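Local coordinates for DUF2787 domain-containing protein (Vibrio cholerae, PDB 2V1L) that is of unknown function but, encoded in a pathogenicity island, shares structural homology with the human p32 protein, at residues P8-I13 with P112-R117. Sequence-based numbering, arbitrary orientation.
Sequences PTHLPI and PIVGNR
The carbonyl oxygen of L11 is gripped twice within its own loop: I13 N lies 2.7 Å from L11 O, closing an inverse gamma turn centred on P12, while T9 OG1 adds a weak bond to L11 O at 3.3 Å. P12 suits this tight turn because its ring already fixes phi near the value required. The turn precedes helix 15-29, and the end of the L11 side chain reaches the loop leading from strand 111-112 into helix 117-135. The loops meet through side chains alone, without a hydrogen bond. L11 and I113, whose branched aliphatic chains offer several carbons for a buried apolar contact, cross at about a right angle, I113 CG2 lying 3.6 Å from L11 CG. Standing anti to the backbone N, this methyl is carried to L11 and also to H10 CB, 3.9 Å from I113 CG2. F98 and Y123 pack on L11 and F103 on I113. N116, whose short amide suits an N-cap, bonds weakly through OD1 to the backbone N of D118 and A119. Toward the surface, H10 presents a flat imidazole face on which a methyl of beta-branched V114 rests in a CH-pi contact: V114 CG2 sits 3.7 Å from the H10 ring centroid, 20° off its normal, closest to ND1.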
# COMPACT_ATOMS: atom_id res chain seq x y z
N PRO A 8 14.99 3.70 -3.25
CA PRO A 8 14.68 2.29 -2.99
C PRO A 8 14.24 2.11 -1.52
O PRO A 8 14.24 3.08 -0.76
CB PRO A 8 16.04 1.62 -3.23
CG PRO A 8 17.08 2.76 -2.87
CD PRO A 8 16.28 4.04 -2.64
N THR A 9 13.85 0.89 -1.13
CA THR A 9 13.46 0.60 0.25
C THR A 9 14.00 -0.76 0.67
O THR A 9 14.54 -1.50 -0.16
CB THR A 9 11.91 0.63 0.48
OG1 THR A 9 11.33 -0.61 0.06
CG2 THR A 9 11.25 1.77 -0.26
N HIS A 10 13.84 -1.09 1.96
CA HIS A 10 14.38 -2.32 2.55
C HIS A 10 13.43 -3.51 2.44
O HIS A 10 13.71 -4.59 2.96
CB HIS A 10 14.77 -2.08 4.02
CG HIS A 10 15.90 -1.11 4.19
ND1 HIS A 10 17.17 -1.50 4.59
CD2 HIS A 10 15.97 0.23 3.99
CE1 HIS A 10 17.95 -0.44 4.64
NE2 HIS A 10 17.25 0.62 4.27
N LEU A 11 12.30 -3.29 1.76
CA LEU A 11 11.36 -4.36 1.45
C LEU A 11 11.40 -4.66 -0.06
O LEU A 11 11.61 -3.75 -0.85
CB LEU A 11 9.95 -3.98 1.91
CG LEU A 11 9.72 -4.05 3.42
CD1 LEU A 11 8.32 -3.65 3.76
CD2 LEU A 11 10.05 -5.44 3.98
N PRO A 12 11.20 -5.93 -0.45
CA PRO A 12 11.33 -6.27 -1.86
C PRO A 12 10.13 -5.84 -2.71
O PRO A 12 9.37 -6.70 -3.21
CB PRO A 12 11.47 -7.79 -1.82
CG PRO A 12 10.70 -8.20 -0.64
CD PRO A 12 10.84 -7.10 0.36
N ILE A 13 9.96 -4.52 -2.86
CA ILE A 13 8.93 -3.96 -3.72
C ILE A 13 9.21 -4.42 -5.15
O ILE A 13 10.35 -4.31 -5.63
CB ILE A 13 8.84 -2.41 -3.61
CG1 ILE A 13 8.53 -1.98 -2.16
CG2 ILE A 13 7.75 -1.84 -4.51
CD1 ILE A 13 8.58 -0.49 -1.92
N PRO A 112 10.77 -2.81 13.42
CA PRO A 112 11.50 -2.20 12.33
C PRO A 112 11.58 -3.12 11.13
O PRO A 112 11.52 -4.35 11.26
CB PRO A 112 12.89 -1.93 12.94
CG PRO A 112 12.72 -2.13 14.45
CD PRO A 112 11.65 -3.18 14.55
N ILE A 113 11.72 -2.52 9.95
CA ILE A 113 11.71 -3.27 8.70
C ILE A 113 13.10 -3.86 8.30
O ILE A 113 13.19 -5.03 7.92
CB ILE A 113 11.17 -2.35 7.60
CG1 ILE A 113 9.65 -2.18 7.72
CG2 ILE A 113 11.60 -2.83 6.22
CD1 ILE A 113 9.10 -0.94 6.99
N VAL A 114 14.15 -3.05 8.44
CA VAL A 114 15.47 -3.29 7.82
C VAL A 114 15.90 -4.76 7.55
O VAL A 114 15.74 -5.26 6.41
CB VAL A 114 16.59 -2.45 8.49
CG1 VAL A 114 17.99 -3.00 8.19
CG2 VAL A 114 16.50 -1.01 8.01
N GLY A 115 16.43 -5.44 8.56
CA GLY A 115 16.94 -6.82 8.38
C GLY A 115 15.97 -7.81 8.97
O GLY A 115 16.37 -8.88 9.46
N ASN A 116 14.69 -7.46 8.90
CA ASN A 116 13.63 -8.18 9.60
C ASN A 116 12.84 -9.09 8.65
O ASN A 116 12.35 -8.66 7.61
CB ASN A 116 12.74 -7.17 10.33
CG ASN A 116 11.66 -7.82 11.15
OD1 ASN A 116 11.12 -8.86 10.77
ND2 ASN A 116 11.30 -7.20 12.27
N ARG A 117 12.73 -10.36 9.06
CA ARG A 117 12.25 -11.44 8.21
C ARG A 117 10.72 -11.61 8.22
O ARG A 117 10.15 -12.06 7.22
CB ARG A 117 12.94 -12.75 8.63
CG ARG A 117 12.64 -13.96 7.78
CD ARG A 117 13.59 -15.12 8.12
NE ARG A 117 13.63 -15.46 9.56
CZ ARG A 117 12.62 -15.99 10.24
NH1 ARG A 117 11.45 -16.20 9.65
NH2 ARG A 117 12.75 -16.28 11.53